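Local coordinates for acetoin utilization protein (Exiguobacterium sibiricum, PDB 2Q04) that probably transfers acetyl groups from acetyl-coenzyme A to an acceptor not yet defined, as a member of the GNAT acetyltransferase family, at residues Q28-Y33 and G61-A66; V76-P81 and V119-P124; N8-E13 and G113-E118; G99-A104 and E157-H162. One frame throughout, in Å; residues are numbered along the deposited sequence.

Contact 1 of 4, residues Q28-Y33 and G61-A66; sequences QILATY and GRIIIA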
loop_
_atom_site.group_PDB
_atom_site.type_symbol
_atom_site.label_atom_id
_atom_site.label_comp_id
_atom_site.label_asym_id
_atom_site.label_seq_id
_atom_site.Cartn_x
_atom_site.Cartn_y
_atom_site.Cartn_z
ATOM N N GLN A 28 1.995 3.638 19.454
ATOM C CA GLN A 28 2.699 3.311 20.690
ATOM C C GLN A 28 3.462 2.005 20.553
ATOM O O GLN A 28 4.632 1.926 20.922
ATOM C CB GLN A 28 1.712 3.218 21.862
ATOM N N ILE A 29 2.801 0.985 19.993
ATOM C CA ILE A 29 3.414 -0.335 19.844
ATOM C C ILE A 29 4.463 -0.350 18.711
ATOM O O ILE A 29 5.520 -0.956 18.853
ATOM C CB ILE A 29 2.335 -1.461 19.600
ATOM C CG1 ILE A 29 1.700 -1.916 20.940
ATOM C CG2 ILE A 29 2.966 -2.670 18.933
ATOM C CD1 ILE A 29 0.595 -1.019 21.457
ATOM N N LEU A 30 4.162 0.325 17.599
ATOM C CA LEU A 30 5.113 0.406 16.456
ATOM C C LEU A 30 6.457 0.986 16.857
ATOM O O LEU A 30 7.492 0.593 16.318
ATOM C CB LEU A 30 4.537 1.252 15.324
ATOM C CG LEU A 30 3.680 0.536 14.292
ATOM C CD1 LEU A 30 3.265 1.515 13.201
ATOM C CD2 LEU A 30 4.429 -0.665 13.687
ATOM N N ALA A 31 6.435 1.959 17.770
ATOM C CA ALA A 31 7.654 2.643 18.203
ATOM C C ALA A 31 8.605 1.714 18.951
ATOM O O ALA A 31 9.807 1.969 19.011
ATOM C CB ALA A 31 7.301 3.836 19.072
ATOM N N THR A 32 8.061 0.641 19.528
ATOM C CA THR A 32 8.869 -0.317 20.305
ATOM C C THR A 32 9.571 -1.352 19.399
ATOM O O THR A 32 10.534 -1.997 19.816
ATOM C CB THR A 32 8.010 -1.065 21.339
ATOM O OG1 THR A 32 7.020 -1.851 20.668
ATOM C CG2 THR A 32 7.327 -0.079 22.287
ATOM N N TYR A 33 9.076 -1.510 18.170
ATOM C CA TYR A 33 9.687 -2.435 17.222
ATOM C C TYR A 33 10.897 -1.793 16.543
ATOM O O TYR A 33 11.231 -0.640 16.809
ATOM C CB TYR A 33 8.668 -2.885 16.163
ATOM C CG TYR A 33 7.448 -3.598 16.720
ATOM C CD1 TYR A 33 7.572 -4.579 17.696
ATOM C CD2 TYR A 33 6.184 -3.339 16.213
ATOM C CE1 TYR A 33 6.454 -5.239 18.199
ATOM C CE2 TYR A 33 5.063 -4.007 16.691
ATOM C CZ TYR A 33 5.203 -4.954 17.683
ATOM O OH TYR A 33 4.093 -5.611 18.159
ATOM N N GLY A 61 -5.195 6.397 9.393
ATOM C CA GLY A 61 -3.951 5.644 9.144
ATOM C C GLY A 61 -3.965 4.195 9.626
ATOM O O GLY A 61 -4.454 3.900 10.705
ATOM N N ARG A 62 -3.400 3.300 8.808
ATOM C CA ARG A 62 -3.280 1.883 9.152
ATOM C C ARG A 62 -1.929 1.344 8.722
ATOM O O ARG A 62 -1.540 1.453 7.539
ATOM C CB ARG A 62 -4.373 1.067 8.469
ATOM C CG ARG A 62 -5.739 1.488 8.820
ATOM C CD ARG A 62 -6.748 0.543 8.294
ATOM N NE ARG A 62 -8.079 0.874 8.787
ATOM C CZ ARG A 62 -9.090 0.007 8.888
ATOM N NH1 ARG A 62 -8.920 -1.268 8.549
ATOM N NH2 ARG A 62 -10.265 0.412 9.360
ATOM N N ILE A 63 -1.225 0.731 9.667
ATOM C CA ILE A 63 0.046 0.079 9.385
ATOM C C ILE A 63 -0.063 -1.408 9.743
ATOM O O ILE A 63 -0.233 -1.760 10.892
ATOM C CB ILE A 63 1.210 0.713 10.209
ATOM C CG1 ILE A 63 1.371 2.219 9.877
ATOM C CG2 ILE A 63 2.526 -0.047 9.962
ATOM C CD1 ILE A 63 1.856 2.507 8.459
ATOM N N ILE A 64 -0.053 -2.255 8.729
ATOM C CA ILE A 64 -0.002 -3.687 8.930
ATOM C C ILE A 64 1.443 -4.124 8.702
ATOM O O ILE A 64 2.095 -3.669 7.749
ATOM C CB ILE A 64 -0.964 -4.444 7.949
ATOM C CG1 ILE A 64 -2.433 -4.249 8.377
ATOM C CG2 ILE A 64 -0.633 -5.944 7.911
ATOM C CD1 ILE A 64 -2.929 -2.811 8.289
ATOM N N ILE A 65 1.952 -4.980 9.590
ATOM C CA ILE A 65 3.376 -5.350 9.578
ATOM C C ILE A 65 3.598 -6.846 9.453
ATOM O O ILE A 65 2.759 -7.636 9.855
ATOM C CB ILE A 65 4.077 -4.876 10.858
ATOM C CG1 ILE A 65 3.458 -5.562 12.103
ATOM C CG2 ILE A 65 3.990 -3.359 10.975
ATOM C CD1 ILE A 65 4.187 -5.273 13.377
ATOM N N ALA A 66 4.714 -7.213 8.823
ATOM C CA ALA A 66 5.216 -8.580 8.848
ATOM C C ALA A 66 6.377 -8.570 9.815
ATOM O O ALA A 66 7.345 -7.833 9.622
ATOM C CB ALA A 66 5.665 -9.011 7.486
#
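Leu30 spreads its two methyl groups over Ile63 and Ile65, one to each, so that one forked side chain serves two strand residues. The CD1 branch runs slantwise over the beta-branched part of Ile63, with Leu30 CD1 3.7 Å from Ile63 CG2. The other branch passes Ile65 running the opposite way, and Leu30 CD2 settles 3.8 Å from Ile65 CG2. Ile65 divides its own branches between two partners: with CG1 in the cramped position between backbone N and carbonyl carbon (chi1 62°), CD1 is delivered to the aromatic ring. There Tyr33 lies across it at about a right angle, Tyr33 CE2 being 3.7 Å from Ile65 CD1. On one face of that ring, toward the rim, stand the oxygens Ile29 O and Thr32 OG1. Ile29 O accepts from both the backbone N and the hydroxyl of Thr32, the hydroxyl lying in the carbonyl plane on a lone pair, which helps hold the type I turn from Leu30 to Tyr33 that carries the ring. Helix 45-56 flanks both Leu30 and Ile63. Such packing of the short first helix and the turn after it on a central sheet strand is consistent with the GNAT fold.

Contact 2 of 4, residues V76-P81 and V119-P124; sequences VTFLYP and VSMLDP
Strand 71-79 and helix 112-121 come nearest in this contact at Val76 and Ser120, where Val76 CA and Ser120 CA are 8.2 Å apart, a spacing that suits a helix lying on a sheet. Both elements belong to the alpha/beta core of a GNAT domain, and the contact illustrates how a small helix residue lets large strand residues come close. Val76 and Phe78, two residues apart on the strand, both aim their CB at the helix, while Thr77 between them turns to the other face of the sheet. Phe78 presents its ring edge to the serine: Ser120 OG sits near the ring plane, 3.4 Å from Phe78 CE2, and Ser120 CB is 3.7 Å from Phe78 CZ. A C-H edge is the slightly positive part of an aromatic ring, so an oxygen is a tolerable neighbour there. Beyond CZ, Phe78 CE1 meets the methyl of selenomethionine Met121 obliquely, a looser approach, with Met121 CE 4.2 Å from Phe78 CE1. Leu98 and Met126 also touch the Phe78 side chain. A serine in place of Phe78 would probably open a gap beneath the helix and deprive Ser120 CB and Met121 CE of their apolar partner. The hydroxyl is buried but satisfied. With OG anti to the carbonyl carbon (chi1 -69°), it hydrogen-bonds back to Leu116 O one turn earlier in the helix, while Val76 CG1 touches Ser120 OG at 3.4 Å.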
loop_
_atom_site.group_PDB
_atom_site.type_symbol
_atom_site.label_atom_id
_atom_site.label_comp_id
_atom_site.label_asym_id
_atom_site.label_seq_id
_atom_site.Cartn_x
_atom_site.Cartn_y
_atom_site.Cartn_z
ATOM N N VAL A 76 2.833 -2.702 5.136
ATOM C CA VAL A 76 1.994 -2.098 4.140
ATOM C C VAL A 76 1.217 -0.981 4.813
ATOM O O VAL A 76 0.720 -1.155 5.936
ATOM C CB VAL A 76 1.029 -3.131 3.485
ATOM C CG1 VAL A 76 0.098 -3.742 4.520
ATOM C CG2 VAL A 76 0.235 -2.479 2.368
ATOM N N THR A 77 1.152 0.190 4.149
ATOM C CA THR A 77 0.575 1.404 4.763
ATOM C C THR A 77 -0.702 1.850 4.080
ATOM O O THR A 77 -0.880 1.650 2.883
ATOM C CB THR A 77 1.561 2.580 4.716
ATOM O OG1 THR A 77 1.645 3.088 3.377
ATOM C CG2 THR A 77 2.933 2.152 5.187
ATOM N N PHE A 78 -1.597 2.461 4.867
ATOM C CA PHE A 78 -2.830 3.034 4.347
ATOM C C PHE A 78 -3.053 4.359 4.982
ATOM O O PHE A 78 -2.874 4.511 6.186
ATOM C CB PHE A 78 -4.022 2.134 4.642
ATOM C CG PHE A 78 -3.927 0.815 4.031
ATOM C CD1 PHE A 78 -4.466 0.578 2.776
ATOM C CD2 PHE A 78 -3.278 -0.226 4.691
ATOM C CE1 PHE A 78 -4.360 -0.680 2.183
ATOM C CE2 PHE A 78 -3.174 -1.476 4.112
ATOM C CZ PHE A 78 -3.721 -1.707 2.857
ATOM N N LEU A 79 -3.439 5.334 4.174
ATOM C CA LEU A 79 -3.753 6.669 4.663
ATOM C C LEU A 79 -4.428 7.435 3.557
ATOM O O LEU A 79 -4.525 6.945 2.422
ATOM C CB LEU A 79 -2.474 7.403 5.112
ATOM C CG LEU A 79 -1.415 7.712 4.035
ATOM C CD1 LEU A 79 -0.364 8.662 4.596
ATOM C CD2 LEU A 79 -0.761 6.427 3.489
ATOM N N TYR A 80 -4.898 8.641 3.863
ATOM C CA TYR A 80 -5.505 9.483 2.839
ATOM C C TYR A 80 -4.447 9.961 1.870
ATOM O O TYR A 80 -3.300 10.163 2.257
ATOM C CB TYR A 80 -6.232 10.678 3.459
ATOM C CG TYR A 80 -7.586 10.337 4.033
ATOM C CD1 TYR A 80 -8.489 9.552 3.318
ATOM C CD2 TYR A 80 -7.997 10.864 5.248
ATOM C CE1 TYR A 80 -9.720 9.248 3.824
ATOM C CE2 TYR A 80 -9.243 10.571 5.767
ATOM C CZ TYR A 80 -10.105 9.766 5.048
ATOM O OH TYR A 80 -11.354 9.470 5.552
ATOM N N PRO A 81 -4.827 10.127 0.585
ATOM C CA PRO A 81 -3.888 10.565 -0.444
ATOM C C PRO A 81 -3.170 11.863 -0.092
ATOM O O PRO A 81 -3.709 12.691 0.626
ATOM C CB PRO A 81 -4.781 10.757 -1.675
ATOM C CG PRO A 81 -5.947 9.896 -1.439
ATOM C CD PRO A 81 -6.173 9.883 0.026
ATOM N N VAL A 119 -4.427 -9.726 5.303
ATOM C CA VAL A 119 -4.713 -9.306 6.666
ATOM C C VAL A 119 -5.233 -7.865 6.699
ATOM O O VAL A 119 -6.050 -7.507 7.552
ATOM C CB VAL A 119 -3.450 -9.431 7.562
ATOM C CG1 VAL A 119 -3.711 -8.852 8.956
ATOM C CG2 VAL A 119 -3.020 -10.880 7.659
ATOM N N SER A 120 -4.775 -7.053 5.751
ATOM C CA SER A 120 -5.243 -5.679 5.632
ATOM C C SER A 120 -6.737 -5.613 5.264
ATOM O O SER A 120 -7.457 -4.748 5.755
ATOM C CB SER A 120 -4.411 -4.916 4.591
ATOM O OG SER A 120 -3.085 -4.695 5.051
HETATM N N MSE A 121 -7.195 -6.551 4.424
HETATM C CA MSE A 121 -8.591 -6.545 3.937
HETATM C C MSE A 121 -9.543 -7.353 4.826
HETATM O O MSE A 121 -10.743 -7.396 4.564
HETATM C CB MSE A 121 -8.661 -7.081 2.499
HETATM C CG MSE A 121 -7.824 -6.300 1.508
HETATM SE SE MSE A 121 -8.199 -4.405 1.547
HETATM C CE MSE A 121 -6.714 -3.804 0.587
ATOM N N LEU A 122 -9.010 -7.979 5.878
ATOM C CA LEU A 122 -9.844 -8.747 6.823
ATOM C C LEU A 122 -10.832 -7.846 7.562
ATOM O O LEU A 122 -11.885 -8.312 8.028
ATOM C CB LEU A 122 -8.976 -9.497 7.835
ATOM C CG LEU A 122 -8.387 -10.825 7.373
ATOM C CD1 LEU A 122 -7.592 -11.480 8.517
ATOM C CD2 LEU A 122 -9.486 -11.757 6.887
ATOM N N ASP A 123 -10.467 -6.573 7.717
ATOM C CA ASP A 123 -11.342 -5.593 8.348
ATOM C C ASP A 123 -12.492 -5.235 7.390
ATOM O O ASP A 123 -12.251 -4.688 6.299
ATOM C CB ASP A 123 -10.548 -4.331 8.714
ATOM C CG ASP A 123 -11.331 -3.383 9.626
ATOM O OD1 ASP A 123 -12.567 -3.494 9.692
ATOM O OD2 ASP A 123 -10.700 -2.532 10.279
ATOM N N PRO A 124 -13.751 -5.534 7.796
ATOM C CA PRO A 124 -14.908 -5.217 6.948
ATOM C C PRO A 124 -15.007 -3.729 6.582
ATOM O O PRO A 124 -15.748 -3.372 5.672
ATOM C CB PRO A 124 -16.106 -5.627 7.813
ATOM C CG PRO A 124 -15.556 -6.564 8.829
ATOM C CD PRO A 124 -14.155 -6.171 9.069
#

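Contact 3 of 4, residues N8-E13 and G113-E118; sequences NHRTLE and GKKLLE
Leu12 and Lys115 form the close half of this contact, where the aliphatic start of the lysine chain lies aslant the leucine. Both leucine methyls straddle the same carbon: Leu12 CD1 and Leu12 CD2 are each 3.9 Å from Lys115 CG. The leucine can offer them because its CG stands opposite the backbone N (chi1 -178°), carrying the fork outward from the strand to the helix. Ile21 on the adjoining strand touches Leu12 and Lys115 alike, and Ile112 adds cover to the leucine.

Toward solvent the contact becomes slack. Lys115 bends at its second torsion and crosses Arg10 at about a right angle, bringing Lys115 NZ only to 4.0 Å from Arg10 CB. This is a brush against aliphatic carbon, with the two charges left apart: Arg10 NE is 5.0 Å from Lys115 NZ. The guanidinium is turned back on its own strand, Arg10 NH1 donating to His9 O over 3.0 Å at 167°; the acceptor lies in the guanidinium plane, but the donor is 47° out of the carbonyl plane. The ammonium instead faces Glu118 OE1 in a long salt bridge within the helix, 3.7 Å from Lys115 NZ, which would be expected to offset some of the like-charge repulsion. Were Lys115 replaced by an alanine, Leu12 would probably lose the aliphatic chain its two methyls straddle, and the Glu118 carboxylate its distant ammonium partner. A helix that lays the aliphatic part of a lysine against the edge strand in this way is consistent with helix 112-121 packing across the sheet of a GNAT fold.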
loop_
_atom_site.group_PDB
_atom_site.type_symbol
_atom_site.label_atom_id
_atom_site.label_comp_id
_atom_site.label_asym_id
_atom_site.label_seq_id
_atom_site.Cartn_x
_atom_site.Cartn_y
_atom_site.Cartn_z
ATOM N N ASN A 8 -6.203 -7.515 13.115
ATOM C CA ASN A 8 -6.217 -8.892 12.650
ATOM C C ASN A 8 -4.826 -9.461 12.650
ATOM O O ASN A 8 -3.858 -8.725 12.620
ATOM C CB ASN A 8 -6.831 -8.974 11.259
ATOM C CG ASN A 8 -8.322 -8.738 11.275
ATOM O OD1 ASN A 8 -9.099 -9.607 11.698
ATOM N ND2 ASN A 8 -8.740 -7.550 10.843
ATOM N N HIS A 9 -4.731 -10.784 12.710
ATOM C CA HIS A 9 -3.448 -11.452 12.822
ATOM C C HIS A 9 -3.466 -12.825 12.177
ATOM O O HIS A 9 -4.401 -13.587 12.354
ATOM C CB HIS A 9 -3.064 -11.605 14.298
ATOM C CG HIS A 9 -1.938 -12.563 14.530
ATOM N ND1 HIS A 9 -2.126 -13.924 14.605
ATOM C CD2 HIS A 9 -0.606 -12.359 14.662
ATOM C CE1 HIS A 9 -0.958 -14.518 14.768
ATOM N NE2 HIS A 9 -0.022 -13.590 14.812
ATOM N N ARG A 10 -2.405 -13.136 11.442
ATOM C CA ARG A 10 -2.169 -14.488 10.942
ATOM C C ARG A 10 -0.668 -14.777 11.022
ATOM O O ARG A 10 0.157 -13.863 10.901
ATOM C CB ARG A 10 -2.643 -14.629 9.490
ATOM C CG ARG A 10 -4.149 -14.419 9.273
ATOM C CD ARG A 10 -4.966 -15.553 9.825
ATOM N NE ARG A 10 -6.368 -15.475 9.394
ATOM C CZ ARG A 10 -7.307 -14.709 9.973
ATOM N NH1 ARG A 10 -7.003 -13.928 11.004
ATOM N NH2 ARG A 10 -8.556 -14.720 9.507
ATOM N N THR A 11 -0.319 -16.031 11.273
ATOM C CA THR A 11 1.070 -16.449 11.263
ATOM C C THR A 11 1.396 -17.082 9.924
ATOM O O THR A 11 0.759 -18.035 9.513
ATOM C CB THR A 11 1.361 -17.451 12.374
ATOM O OG1 THR A 11 1.167 -16.823 13.647
ATOM C CG2 THR A 11 2.804 -17.966 12.276
ATOM N N LEU A 12 2.362 -16.508 9.227
ATOM C CA LEU A 12 2.788 -17.020 7.943
ATOM C C LEU A 12 4.076 -17.779 8.132
ATOM O O LEU A 12 5.011 -17.281 8.753
ATOM C CB LEU A 12 3.001 -15.864 6.945
ATOM C CG LEU A 12 3.411 -16.272 5.522
ATOM C CD1 LEU A 12 2.376 -17.197 4.912
ATOM C CD2 LEU A 12 3.621 -15.057 4.643
ATOM N N GLU A 13 4.105 -19.013 7.660
ATOM C CA GLU A 13 5.312 -19.800 7.702
ATOM C C GLU A 13 6.152 -19.470 6.501
ATOM O O GLU A 13 5.620 -19.120 5.439
ATOM C CB GLU A 13 4.983 -21.290 7.736
ATOM C CG GLU A 13 4.442 -21.772 9.106
ATOM C CD GLU A 13 4.014 -23.215 9.086
ATOM O OE1 GLU A 13 3.452 -23.650 8.058
ATOM O OE2 GLU A 13 4.223 -23.921 10.101
ATOM N N GLY A 113 3.956 -10.304 0.862
ATOM C CA GLY A 113 3.146 -9.222 0.302
ATOM C C GLY A 113 1.692 -9.617 0.193
ATOM O O GLY A 113 0.812 -8.891 0.637
ATOM N N LYS A 114 1.450 -10.793 -0.392
ATOM C CA LYS A 114 0.096 -11.341 -0.521
ATOM C C LYS A 114 -0.629 -11.349 0.823
ATOM O O LYS A 114 -1.757 -10.867 0.926
ATOM C CB LYS A 114 0.143 -12.782 -1.092
ATOM C CG LYS A 114 0.460 -12.868 -2.593
ATOM N N LYS A 115 0.024 -11.896 1.850
ATOM C CA LYS A 115 -0.585 -12.001 3.187
ATOM C C LYS A 115 -0.728 -10.667 3.847
ATOM O O LYS A 115 -1.670 -10.432 4.582
ATOM C CB LYS A 115 0.235 -12.919 4.085
ATOM C CG LYS A 115 -0.206 -14.343 4.061
ATOM C CD LYS A 115 -1.477 -14.554 4.883
ATOM C CE LYS A 115 -1.850 -16.023 4.948
ATOM N NZ LYS A 115 -2.970 -16.272 5.879
ATOM N N LEU A 116 0.269 -9.834 3.682
ATOM C CA LEU A 116 0.214 -8.485 4.184
ATOM C C LEU A 116 -1.086 -7.831 3.699
ATOM O O LEU A 116 -1.801 -7.199 4.479
ATOM C CB LEU A 116 1.420 -7.701 3.672
ATOM C CG LEU A 116 2.262 -6.897 4.657
ATOM C CD1 LEU A 116 2.408 -7.566 5.950
ATOM C CD2 LEU A 116 3.636 -6.647 4.038
ATOM N N LEU A 117 -1.414 -8.041 2.418
ATOM C CA LEU A 117 -2.634 -7.476 1.833
ATOM C C LEU A 117 -3.887 -8.197 2.335
ATOM O O LEU A 117 -4.916 -7.563 2.566
ATOM C CB LEU A 117 -2.581 -7.532 0.296
ATOM C CG LEU A 117 -1.560 -6.608 -0.415
ATOM C CD1 LEU A 117 -1.501 -6.934 -1.910
ATOM C CD2 LEU A 117 -1.893 -5.143 -0.200
ATOM N N GLU A 118 -3.800 -9.524 2.493
ATOM C CA GLU A 118 -4.933 -10.319 3.009
ATOM C C GLU A 118 -5.378 -9.823 4.382
ATOM O O GLU A 118 -6.553 -9.570 4.607
ATOM C CB GLU A 118 -4.560 -11.804 3.114
ATOM C CG GLU A 118 -4.625 -12.577 1.806
ATOM C CD GLU A 118 -4.292 -14.071 1.988
ATOM O OE1 GLU A 118 -4.647 -14.646 3.054
ATOM O OE2 GLU A 118 -3.688 -14.664 1.064
#

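Contact 4 of 4, residues G99-A104 and E157-H162; sequences GAIEVA and EKMMNH. With CA (calcium ion), chain G.
Apolar packing of Ile101 against two selenomethionines, Met159 and Met160, makes the whole contact between strand 95-103 and helix 149-162. Ile101 and Met159 meet tip to tip: CG1 of the isoleucine lies opposite the backbone N (chi1 -176°) and extends toward the helix, and Ile101 CD1 comes within 4.0 Å of Met159 CE. Met159 CE also reaches Ile101 CG2, at 3.9 Å. Met160 arrives differently, bent at its second torsion (chi2 -64°) and sliding past the isoleucine in the opposite direction until Met160 CE is 3.6 Å from Ile101 CG2. One branch methyl thus meets both selenomethionine ends. Leu117 of helix 112-121 touches Ile101 too, so Ile101 is met by both helices on one face of the sheet.

Hydrogen bonds hold each element to its own surroundings: Asn161 N donates to Glu157 O within the helix, Ala100 pairs with Thr77 on the neighbouring strand, and Glu102 OE2 accepts from Ala41 N.

Metal coordination lies at the start of the strand segment. Calcium takes Gly99 O at 2.5 Å, three waters, and Thr134 O from strand 130-135. The carbonyls of two parallel neighbours thus bind one ion, at what are probably the two parallel strands whose splaying forms the cofactor cleft in GNAT acetyltransferases.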
loop_
_atom_site.group_PDB
_atom_site.type_symbol
_atom_site.label_atom_id
_atom_site.label_comp_id
_atom_site.label_asym_id
_atom_site.label_seq_id
_atom_site.Cartn_x
_atom_site.Cartn_y
_atom_site.Cartn_z
ATOM N N GLY A 99 -0.437 3.492 0.669
ATOM C CA GLY A 99 0.763 4.295 0.467
ATOM C C GLY A 99 1.887 3.492 -0.123
ATOM O O GLY A 99 2.314 3.741 -1.245
ATOM N N ALA A 100 2.340 2.484 0.623
ATOM C CA ALA A 100 3.444 1.657 0.188
ATOM C C ALA A 100 3.381 0.256 0.798
ATOM O O ALA A 100 2.596 -0.012 1.712
ATOM C CB ALA A 100 4.767 2.327 0.537
ATOM N N ILE A 101 4.194 -0.635 0.247
ATOM C CA ILE A 101 4.310 -1.999 0.721
ATOM C C ILE A 101 5.723 -2.453 0.449
ATOM O O ILE A 101 6.174 -2.429 -0.681
ATOM C CB ILE A 101 3.305 -2.936 0.009
ATOM C CG1 ILE A 101 3.371 -4.347 0.590
ATOM C CG2 ILE A 101 3.562 -2.977 -1.475
ATOM C CD1 ILE A 101 2.249 -5.237 0.123
ATOM N N GLU A 102 6.449 -2.775 1.501
ATOM C CA GLU A 102 7.847 -3.122 1.367
ATOM C C GLU A 102 8.187 -4.353 2.205
ATOM O O GLU A 102 7.627 -4.560 3.260
ATOM C CB GLU A 102 8.728 -1.927 1.778
ATOM C CG GLU A 102 10.171 -2.034 1.312
ATOM C CD GLU A 102 11.010 -0.795 1.663
ATOM O OE1 GLU A 102 10.437 0.203 2.191
ATOM O OE2 GLU A 102 12.243 -0.823 1.402
ATOM N N VAL A 103 9.089 -5.176 1.688
ATOM C CA VAL A 103 9.482 -6.417 2.342
ATOM C C VAL A 103 10.975 -6.642 2.139
ATOM O O VAL A 103 11.463 -6.581 1.012
ATOM C CB VAL A 103 8.719 -7.623 1.743
ATOM C CG1 VAL A 103 9.216 -8.935 2.359
ATOM C CG2 VAL A 103 7.206 -7.455 1.936
ATOM N N ALA A 104 11.698 -6.913 3.230
ATOM C CA ALA A 104 13.144 -7.152 3.153
ATOM C C ALA A 104 13.470 -8.166 2.053
ATOM O O ALA A 104 12.768 -9.158 1.886
ATOM C CB ALA A 104 13.676 -7.637 4.494
ATOM N N GLU A 157 2.123 -6.640 -9.877
ATOM C CA GLU A 157 0.705 -6.413 -10.202
ATOM C C GLU A 157 -0.146 -7.577 -9.745
ATOM O O GLU A 157 -1.204 -7.378 -9.168
ATOM C CB GLU A 157 0.501 -6.145 -11.703
ATOM C CG GLU A 157 -0.882 -5.533 -12.042
ATOM C CD GLU A 157 -1.128 -5.388 -13.564
ATOM O OE1 GLU A 157 -0.143 -5.283 -14.325
ATOM O OE2 GLU A 157 -2.311 -5.374 -13.984
ATOM N N LYS A 158 0.349 -8.795 -9.950
ATOM C CA LYS A 158 -0.354 -9.985 -9.512
ATOM C C LYS A 158 -0.422 -10.065 -7.970
ATOM O O LYS A 158 -1.407 -10.563 -7.415
ATOM C CB LYS A 158 0.286 -11.224 -10.140
ATOM C CG LYS A 158 0.081 -11.267 -11.690
ATOM C CD LYS A 158 0.917 -12.351 -12.388
ATOM C CE LYS A 158 0.200 -13.700 -12.428
ATOM N NZ LYS A 158 0.803 -14.618 -13.458
HETATM N N MSE A 159 0.584 -9.502 -7.294
HETATM C CA MSE A 159 0.553 -9.395 -5.852
HETATM C C MSE A 159 -0.578 -8.505 -5.440
HETATM O O MSE A 159 -1.364 -8.854 -4.569
HETATM C CB MSE A 159 1.851 -8.823 -5.326
HETATM C CG MSE A 159 1.865 -8.703 -3.830
HETATM SE SE MSE A 159 3.352 -7.776 -3.166
HETATM C CE MSE A 159 2.910 -6.061 -3.743
HETATM N N MSE A 160 -0.636 -7.317 -6.051
HETATM C CA MSE A 160 -1.685 -6.330 -5.757
HETATM C C MSE A 160 -3.086 -6.897 -6.083
HETATM O O MSE A 160 -4.049 -6.629 -5.377
HETATM C CB MSE A 160 -1.441 -5.057 -6.552
HETATM C CG MSE A 160 -0.220 -4.246 -6.086
HETATM SE SE MSE A 160 -0.426 -3.559 -4.240
HETATM C CE MSE A 160 1.198 -2.314 -4.172
ATOM N N ASN A 161 -3.172 -7.690 -7.142
ATOM C CA ASN A 161 -4.429 -8.329 -7.522
ATOM C C ASN A 161 -4.967 -9.205 -6.405
ATOM O O ASN A 161 -6.152 -9.231 -6.163
ATOM C CB ASN A 161 -4.258 -9.152 -8.806
ATOM C CG ASN A 161 -4.038 -8.266 -10.068
ATOM O OD1 ASN A 161 -3.569 -8.742 -11.094
ATOM N ND2 ASN A 161 -4.406 -6.997 -9.978
ATOM N N HIS A 162 -4.067 -9.888 -5.693
ATOM C CA HIS A 162 -4.467 -10.739 -4.569
ATOM C C HIS A 162 -5.128 -9.912 -3.456
ATOM O O HIS A 162 -5.972 -10.409 -2.737
ATOM C CB HIS A 162 -3.260 -11.521 -4.004
ATOM C CG HIS A 162 -2.898 -12.741 -4.804
ATOM N ND1 HIS A 162 -1.720 -12.845 -5.512
ATOM C CD2 HIS A 162 -3.554 -13.912 -4.991
ATOM C CE1 HIS A 162 -1.668 -14.025 -6.106
ATOM N NE2 HIS A 162 -2.771 -14.690 -5.811
HETATM CA CA CA G . 2.877 4.007 -3.623
HETATM O O HOH W 1 0.307 4.644 -3.500
HETATM O O HOH W 2 1.992 1.739 -3.696
HETATM O O HOH W 3 4.241 6.362 -3.592
#

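In the fold
Starting from the N terminus, contact 3 opens first with edge strand 8-12. Contact 1 both opens and closes within its span, bringing the helical turn at 28-33 back to strand 62-68. Contact 2 then opens on strand 71-79 and contact 4 on strand 95-103, before helix 112-121 closes contact 3 and, a turn later, contact 2; helix 149-162 finally closes contact 4. Contacts 2, 3 and 4 therefore cross one another in every pairing, whereas contact 1 stands in series with contacts 2 and 4. All four reach one sheet: helix 112-121 joins its edge to its middle, and the Arg62–Asp123 salt bridge links contacts 1 and 2.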